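Local coordinates for arginine 3rd transport system periplasmic binding protein (PDB 3KZG), which probably binds arginine, or a related basic amino acid, in the periplasm and hands it to an ABC-type import system, at residues Glu17-Ser20 / Ser25-Gly28; Ala122-Ser127 / Ile187-Gly192; Gly146-Gln151 / Gly177-Leu182. All coordinates share one frame; numbering follows the deposited sequence.

Contact 1: residues Glu17-Ser20 / Ser25-Gly28; sequences EVWS and SLYG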
loop_
_atom_site.group_PDB
_atom_site.type_symbol
_atom_site.label_atom_id
_atom_site.label_comp_id
_atom_site.label_asym_id
_atom_site.label_seq_id
_atom_site.Cartn_x
_atom_site.Cartn_y
_atom_site.Cartn_z
ATOM N N GLU A 17 -27.866 -2.702 -9.278
ATOM C CA GLU A 17 -28.310 -2.386 -10.630
ATOM C C GLU A 17 -29.692 -1.757 -10.616
ATOM O O GLU A 17 -30.505 -2.016 -9.734
ATOM C CB GLU A 17 -28.329 -3.617 -11.548
ATOM C CG GLU A 17 -29.312 -4.699 -11.164
ATOM C CD GLU A 17 -28.665 -5.782 -10.340
ATOM O OE1 GLU A 17 -27.420 -5.792 -10.279
ATOM O OE2 GLU A 17 -29.392 -6.622 -9.767
ATOM N N VAL A 18 -29.933 -0.920 -11.613
ATOM C CA VAL A 18 -31.203 -0.241 -11.778
ATOM C C VAL A 18 -31.446 -0.103 -13.278
ATOM O O VAL A 18 -30.593 0.390 -14.021
ATOM C CB VAL A 18 -31.164 1.156 -11.166
ATOM C CG1 VAL A 18 -31.113 1.086 -9.650
ATOM C CG2 VAL A 18 -29.958 1.850 -11.677
ATOM N N TRP A 19 -32.614 -0.551 -13.709
ATOM C CA TRP A 19 -33.009 -0.489 -15.110
ATOM C C TRP A 19 -33.921 0.729 -15.304
ATOM O O TRP A 19 -34.907 0.886 -14.582
ATOM C CB TRP A 19 -33.751 -1.773 -15.463
ATOM C CG TRP A 19 -34.354 -1.797 -16.819
ATOM C CD1 TRP A 19 -33.695 -1.873 -18.011
ATOM C CD2 TRP A 19 -35.752 -1.789 -17.128
ATOM N NE1 TRP A 19 -34.601 -1.918 -19.047
ATOM C CE2 TRP A 19 -35.868 -1.866 -18.533
ATOM C CE3 TRP A 19 -36.917 -1.723 -16.351
ATOM C CZ2 TRP A 19 -37.110 -1.883 -19.182
ATOM C CZ3 TRP A 19 -38.153 -1.741 -16.999
ATOM C CH2 TRP A 19 -38.236 -1.819 -18.403
ATOM N N SER A 20 -33.580 1.579 -16.270
ATOM C CA SER A 20 -34.358 2.788 -16.570
ATOM C C SER A 20 -34.961 2.757 -17.980
ATOM O O SER A 20 -35.139 3.803 -18.611
ATOM C CB SER A 20 -33.473 4.033 -16.443
ATOM O OG SER A 20 -32.871 4.118 -15.163
ATOM N N SER A 25 -28.859 2.958 -20.878
ATOM C CA SER A 25 -27.901 2.078 -20.230
ATOM C C SER A 25 -28.303 1.892 -18.765
ATOM O O SER A 25 -29.043 2.705 -18.204
ATOM C CB SER A 25 -26.487 2.670 -20.325
ATOM O OG SER A 25 -26.404 3.962 -19.734
ATOM N N LEU A 26 -27.838 0.805 -18.160
ATOM C CA LEU A 26 -28.133 0.540 -16.762
ATOM C C LEU A 26 -26.944 1.031 -15.958
ATOM O O LEU A 26 -25.902 1.376 -16.524
ATOM C CB LEU A 26 -28.326 -0.960 -16.511
ATOM C CG LEU A 26 -29.421 -1.695 -17.283
ATOM C CD1 LEU A 26 -28.987 -1.884 -18.737
ATOM C CD2 LEU A 26 -29.679 -3.047 -16.631
ATOM N N TYR A 27 -27.102 1.078 -14.642
ATOM C CA TYR A 27 -26.013 1.512 -13.788
ATOM C C TYR A 27 -26.078 0.826 -12.427
ATOM O O TYR A 27 -27.147 0.409 -11.975
ATOM C CB TYR A 27 -26.029 3.036 -13.637
ATOM C CG TYR A 27 -27.141 3.592 -12.779
ATOM C CD1 TYR A 27 -27.034 3.606 -11.385
ATOM C CD2 TYR A 27 -28.289 4.132 -13.357
ATOM C CE1 TYR A 27 -28.039 4.147 -10.588
ATOM C CE2 TYR A 27 -29.304 4.679 -12.571
ATOM C CZ TYR A 27 -29.170 4.682 -11.185
ATOM O OH TYR A 27 -30.173 5.196 -10.406
ATOM N N GLY A 28 -24.918 0.709 -11.790
ATOM C CA GLY A 28 -24.833 0.072 -10.491
ATOM C C GLY A 28 -23.549 -0.730 -10.409
ATOM O O GLY A 28 -22.867 -0.916 -11.417
#

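Contact 2: residues Ala122-Ser127 / Ile187-Gly192; sequences ARQVLS and ISIGEG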
loop_
_atom_site.group_PDB
_atom_site.type_symbol
_atom_site.label_atom_id
_atom_site.label_comp_id
_atom_site.label_asym_id
_atom_site.label_seq_id
_atom_site.Cartn_x
_atom_site.Cartn_y
_atom_site.Cartn_z
ATOM N N ALA A 122 -36.504 -15.201 3.037
ATOM C CA ALA A 122 -37.691 -15.714 3.705
ATOM C C ALA A 122 -37.225 -16.822 4.642
ATOM O O ALA A 122 -37.647 -16.908 5.800
ATOM C CB ALA A 122 -38.671 -16.280 2.682
ATOM N N ARG A 123 -36.348 -17.675 4.125
ATOM C CA ARG A 123 -35.817 -18.784 4.903
ATOM C C ARG A 123 -35.023 -18.286 6.108
ATOM O O ARG A 123 -35.095 -18.869 7.189
ATOM C CB ARG A 123 -34.934 -19.664 4.013
ATOM C CG ARG A 123 -34.387 -20.899 4.708
ATOM C CD ARG A 123 -33.626 -21.782 3.731
ATOM N NE ARG A 123 -34.488 -22.298 2.671
ATOM C CZ ARG A 123 -35.508 -23.131 2.869
ATOM N NH1 ARG A 123 -35.804 -23.553 4.093
ATOM N NH2 ARG A 123 -36.234 -23.547 1.839
ATOM N N GLN A 124 -34.276 -17.201 5.928
ATOM C CA GLN A 124 -33.483 -16.646 7.021
ATOM C C GLN A 124 -34.388 -16.141 8.139
ATOM O O GLN A 124 -34.136 -16.383 9.319
ATOM C CB GLN A 124 -32.615 -15.492 6.527
ATOM C CG GLN A 124 -31.585 -15.047 7.550
ATOM C CD GLN A 124 -30.992 -13.694 7.237
ATOM O OE1 GLN A 124 -30.594 -13.420 6.107
ATOM N NE2 GLN A 124 -30.921 -12.834 8.248
ATOM N N VAL A 125 -35.448 -15.440 7.753
ATOM C CA VAL A 125 -36.400 -14.893 8.707
ATOM C C VAL A 125 -37.079 -15.983 9.533
ATOM O O VAL A 125 -37.108 -15.919 10.763
ATOM C CB VAL A 125 -37.496 -14.061 7.980
ATOM C CG1 VAL A 125 -38.549 -13.591 8.967
ATOM C CG2 VAL A 125 -36.863 -12.863 7.284
ATOM N N LEU A 126 -37.627 -16.990 8.863
ATOM C CA LEU A 126 -38.319 -18.045 9.585
ATOM C C LEU A 126 -37.388 -18.891 10.449
ATOM O O LEU A 126 -37.778 -19.328 11.528
ATOM C CB LEU A 126 -39.099 -18.932 8.611
ATOM C CG LEU A 126 -40.232 -18.244 7.832
ATOM C CD1 LEU A 126 -40.935 -19.280 6.987
ATOM C CD2 LEU A 126 -41.228 -17.576 8.764
ATOM N N SER A 127 -36.160 -19.099 9.985
ATOM C CA SER A 127 -35.180 -19.895 10.724
ATOM C C SER A 127 -34.819 -19.271 12.069
ATOM O O SER A 127 -34.232 -19.924 12.931
ATOM C CB SER A 127 -33.906 -20.075 9.889
ATOM O OG SER A 127 -33.217 -18.844 9.731
ATOM N N ILE A 187 -26.360 -9.215 8.837
ATOM C CA ILE A 187 -26.341 -10.653 9.086
ATOM C C ILE A 187 -25.680 -11.440 7.958
ATOM O O ILE A 187 -26.041 -11.291 6.789
ATOM C CB ILE A 187 -27.776 -11.205 9.270
ATOM C CG1 ILE A 187 -28.554 -10.342 10.269
ATOM C CG2 ILE A 187 -27.721 -12.652 9.737
ATOM C CD1 ILE A 187 -27.939 -10.273 11.646
ATOM N N SER A 188 -24.722 -12.290 8.310
ATOM C CA SER A 188 -24.045 -13.091 7.302
ATOM C C SER A 188 -25.037 -14.102 6.737
ATOM O O SER A 188 -25.711 -14.804 7.485
ATOM C CB SER A 188 -22.851 -13.830 7.911
ATOM O OG SER A 188 -22.122 -14.519 6.907
ATOM N N ILE A 189 -25.138 -14.166 5.418
ATOM C CA ILE A 189 -26.050 -15.113 4.801
ATOM C C ILE A 189 -25.479 -15.596 3.476
ATOM O O ILE A 189 -25.043 -14.798 2.645
ATOM C CB ILE A 189 -27.439 -14.482 4.560
ATOM C CG1 ILE A 189 -28.372 -15.518 3.920
ATOM C CG2 ILE A 189 -27.298 -13.240 3.690
ATOM C CD1 ILE A 189 -29.755 -14.999 3.612
ATOM N N GLY A 190 -25.469 -16.909 3.288
ATOM C CA GLY A 190 -24.940 -17.459 2.056
ATOM C C GLY A 190 -23.426 -17.387 2.003
ATOM O O GLY A 190 -22.774 -17.059 2.993
ATOM N N GLU A 191 -22.863 -17.676 0.837
ATOM C CA GLU A 191 -21.416 -17.672 0.681
ATOM C C GLU A 191 -20.890 -16.595 -0.264
ATOM O O GLU A 191 -19.869 -16.789 -0.927
ATOM C CB GLU A 191 -20.954 -19.058 0.215
ATOM C CG GLU A 191 -21.456 -20.185 1.104
ATOM C CD GLU A 191 -20.935 -21.553 0.693
ATOM O OE1 GLU A 191 -19.700 -21.725 0.621
ATOM O OE2 GLU A 191 -21.762 -22.458 0.449
ATOM N N GLY A 192 -21.589 -15.462 -0.320
ATOM C CA GLY A 192 -21.150 -14.365 -1.166
ATOM C C GLY A 192 -21.944 -14.148 -2.439
ATOM O O GLY A 192 -22.612 -15.058 -2.913
#

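Contact 3: residues Gly146-Gln151 / Gly177-Leu182; sequences GLSNNQ and GKKYKL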
loop_
_atom_site.group_PDB
_atom_site.type_symbol
_atom_site.label_atom_id
_atom_site.label_comp_id
_atom_site.label_asym_id
_atom_site.label_seq_id
_atom_site.Cartn_x
_atom_site.Cartn_y
_atom_site.Cartn_z
ATOM N N GLY A 146 -44.908 -1.359 0.481
ATOM C CA GLY A 146 -45.617 -2.075 1.524
ATOM C C GLY A 146 -45.160 -1.591 2.882
ATOM O O GLY A 146 -45.970 -1.375 3.783
ATOM N N LEU A 147 -43.850 -1.412 3.024
ATOM C CA LEU A 147 -43.270 -0.942 4.273
ATOM C C LEU A 147 -43.830 0.443 4.608
ATOM O O LEU A 147 -44.285 0.680 5.727
ATOM C CB LEU A 147 -41.746 -0.875 4.152
ATOM C CG LEU A 147 -40.968 -0.414 5.390
ATOM C CD1 LEU A 147 -41.240 -1.369 6.541
ATOM C CD2 LEU A 147 -39.466 -0.357 5.076
ATOM N N SER A 148 -43.790 1.346 3.631
ATOM C CA SER A 148 -44.293 2.706 3.803
ATOM C C SER A 148 -45.763 2.707 4.201
ATOM O O SER A 148 -46.171 3.474 5.070
ATOM C CB SER A 148 -44.139 3.508 2.508
ATOM O OG SER A 148 -42.784 3.720 2.181
ATOM N N ASN A 149 -46.547 1.853 3.544
ATOM C CA ASN A 149 -47.983 1.725 3.801
ATOM C C ASN A 149 -48.258 0.897 5.045
ATOM O O ASN A 149 -49.410 0.610 5.369
ATOM C CB ASN A 149 -48.690 1.068 2.609
ATOM C CG ASN A 149 -48.870 2.011 1.441
ATOM O OD1 ASN A 149 -49.165 1.581 0.325
ATOM N ND2 ASN A 149 -48.707 3.306 1.690
ATOM N N ASN A 150 -47.191 0.498 5.725
ATOM C CA ASN A 150 -47.314 -0.290 6.941
ATOM C C ASN A 150 -47.980 -1.642 6.682
ATOM O O ASN A 150 -48.695 -2.164 7.542
ATOM C CB ASN A 150 -48.107 0.503 7.987
ATOM C CG ASN A 150 -47.882 -0.001 9.395
ATOM O OD1 ASN A 150 -46.741 -0.181 9.829
ATOM N ND2 ASN A 150 -48.971 -0.221 10.126
ATOM N N GLN A 151 -47.751 -2.200 5.495
ATOM C CA GLN A 151 -48.308 -3.503 5.136
ATOM C C GLN A 151 -47.431 -4.576 5.791
ATOM O O GLN A 151 -47.868 -5.701 6.028
ATOM C CB GLN A 151 -48.318 -3.679 3.616
ATOM C CG GLN A 151 -49.047 -2.571 2.856
ATOM C CD GLN A 151 -50.555 -2.562 3.077
ATOM O OE1 GLN A 151 -51.036 -2.353 4.192
ATOM N NE2 GLN A 151 -51.308 -2.784 2.006
ATOM N N GLY A 177 -34.396 14.907 7.643
ATOM C CA GLY A 177 -34.478 13.699 8.445
ATOM C C GLY A 177 -34.667 12.454 7.601
ATOM O O GLY A 177 -35.258 12.507 6.523
ATOM N N LYS A 178 -34.165 11.329 8.096
ATOM C CA LYS A 178 -34.262 10.066 7.381
ATOM C C LYS A 178 -35.659 9.459 7.413
ATOM O O LYS A 178 -36.458 9.752 8.301
ATOM C CB LYS A 178 -33.263 9.060 7.960
ATOM C CG LYS A 178 -31.813 9.471 7.808
ATOM C CD LYS A 178 -30.873 8.399 8.337
ATOM C CE LYS A 178 -29.423 8.812 8.154
ATOM N NZ LYS A 178 -28.471 7.786 8.661
ATOM N N LYS A 179 -35.944 8.608 6.430
ATOM C CA LYS A 179 -37.226 7.922 6.344
ATOM C C LYS A 179 -37.059 6.504 6.876
ATOM O O LYS A 179 -38.011 5.896 7.373
ATOM C CB LYS A 179 -37.715 7.858 4.894
ATOM C CG LYS A 179 -38.949 6.971 4.700
ATOM C CD LYS A 179 -39.355 6.864 3.238
ATOM C CE LYS A 179 -40.573 5.955 3.064
ATOM N NZ LYS A 179 -41.038 5.898 1.643
ATOM N N TYR A 180 -35.836 5.990 6.778
ATOM C CA TYR A 180 -35.530 4.635 7.231
ATOM C C TYR A 180 -34.510 4.583 8.365
ATOM O O TYR A 180 -33.805 5.556 8.637
ATOM C CB TYR A 180 -34.983 3.807 6.060
ATOM C CG TYR A 180 -35.896 3.735 4.862
ATOM C CD1 TYR A 180 -37.087 3.006 4.907
ATOM C CD2 TYR A 180 -35.574 4.401 3.680
ATOM C CE1 TYR A 180 -37.937 2.945 3.801
ATOM C CE2 TYR A 180 -36.412 4.349 2.572
ATOM C CZ TYR A 180 -37.591 3.618 2.638
ATOM O OH TYR A 180 -38.414 3.556 1.531
ATOM N N LYS A 181 -34.450 3.427 9.018
ATOM C CA LYS A 181 -33.495 3.166 10.088
ATOM C C LYS A 181 -33.204 1.663 10.072
ATOM O O LYS A 181 -34.096 0.848 9.811
ATOM C CB LYS A 181 -34.038 3.590 11.464
ATOM C CG LYS A 181 -35.246 2.816 11.962
ATOM C CD LYS A 181 -35.552 3.177 13.412
ATOM C CE LYS A 181 -36.836 2.531 13.897
ATOM N NZ LYS A 181 -37.156 2.920 15.300
ATOM N N LEU A 182 -31.952 1.304 10.333
ATOM C CA LEU A 182 -31.539 -0.093 10.341
ATOM C C LEU A 182 -31.783 -0.714 11.709
ATOM O O LEU A 182 -31.607 -0.064 12.741
ATOM C CB LEU A 182 -30.055 -0.208 9.984
ATOM C CG LEU A 182 -29.547 0.562 8.763
ATOM C CD1 LEU A 182 -28.086 0.205 8.522
ATOM C CD2 LEU A 182 -30.389 0.231 7.537
HETATM O O HOH W 1 -41.366 3.400 -0.089
#

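Contact 1: residues Glu17-Ser20 / Ser25-Gly28
L26 is the first to meet 17-20: its CB lies 3.6 Å from V18 O, and its CG comes to the edge of the W19 indole, 4.3 Å from W19 CD1. The same L26 side chain also touches T9, I31 and F47, so that strands 4-13 and 44-50 and helix 29-40 all border this end of the contact. The W19 side chain sets out away from 25-28 and also touches A49.

Y27 follows, and V18 pairs with it in a single antiparallel bridge of the hydrogen-bonded kind, CA to CA 5.8 Å. The bond itself is weak: V18 N gives to Y27 O at 3.1 Å, bent to 128° at the hydrogen. The same oxygen takes a straighter contact from E17 CA, 3.3 Å away with 151° at the hydrogen. The Y27 ring, raised by a chi1 of 72°, stands on the V18 side of the pair. V18 CB sits 4.0 Å above the ring plane, displaced toward the rim; the still closer approach modelled for V18 CG2 is too short to trust.

G28 closes the pair, its CA 4.3 Å from E17 CA. Its backbone adopts a conformation in which a side chain would jam against the preceding carbonyl O, and it is the N-cap position of helix 29-40. The E17 carboxylate heads away, where OE2 is hydrogen-bonded to S10 OG and OE1 lies near D30, a closeness of like charges that may favour a proton on one of them.

Y27 O is thus shared by one weak, bent backbone bond and a CA-H...O contact, with side-chain contacts beside them: a light link between the short strand 17-18 and the segment before helix 29-40, within the lobe built on strand 4-13.

Contact 2: residues Ala122-Ser127 / Ile187-Gly192
Q124 reaches from helix 121-127 to lay its amide against I187 and I189, two residues whose side chains start toward the helix while that of S188 between them turns away. The tight part is this amide. Q124 OE1 lies 3.1 Å from I189 CD1, and 3.7 Å from I189 CB, while Q124 NE2 is 3.5 Å from I187 CG2. An extended chain, with CG trans to the backbone N (chi1 -169°) and chi2 at -164°, spans much of the 7.9 Å between the CA atoms of Q124 and I189, the nearest pair of the two backbones. OE1 also has a polar partner, S92 OG on strand 91-97, to which it is hydrogen-bonded, and I189 also touches P120 and I72.

On the exposed side, S127 turns its hydroxyl back onto its own helix and gives to Q124 O at 2.7 Å, from 36° above the carbonyl plane. R123 forms a salt bridge with E76. S188 OG leaves for K210 of the second subunit, to which it is hydrogen-bonded.

Helix 121-127 packs on the five-stranded sheet, against strands 133-137 and 154-158, and reaches its edge strand 180-188 through Q124, as in the layered alpha/beta lobes of the type II periplasmic binding proteins.

Contact 3: residues Gly146-Gln151 / Gly177-Leu182
L147 and S148, on the last turn of helix 140-148, face the start of strand 180-188 in the five-stranded alpha/beta lobe, and the helix ends in a Schellman motif. The apolar part is L147 against Y180: L147 CD2 is 3.9 Å from Y180 CE1, approaching the ring obliquely. L147 CG lies trans to its backbone N (chi1 -179°), which sends the branch toward the sheet, where T97 also touches it.

The polar part gathers around S148. K179, fully extended, brings its NZ to 2.8 Å from S148 OG; that ammonium is also in a salt bridge with E169, whose OE1 is hydrogen-bonded to Y180 OH as well. S148 OG is hydrogen-bonded to L144 O one turn back, and a water 2.7 Å from S148 OG gives a weak bond to Y180 OH. K179 CG lies 4.1 Å above the Y180 ring plane, over its centre.

Backbone bonds finish the helix end. N150, with phi 62°, turns the chain out: N150 N gives to L147 O at 2.9 Å, and Q151 N reaches G146 O at 2.6 Å.

Contact 1 belongs to the lobe containing strand 4-13, whereas contacts 2 and 3 lie in the five-stranded lobe; in this family the solute is bound in the cleft between two such lobes. Contacts 2 and 3 share strand 180-188, contact 3 near its beginning and contact 2 at its end, and contact 3 is nested inside the loop closed by contact 2. Their centres are about 22 Å apart, their nearest atoms about 10 Å. Contact 1 stands about 26 Å from contact 2, on opposite sides of the chain's centre, and about 24 Å from contact 3, centre to centre. None touches another.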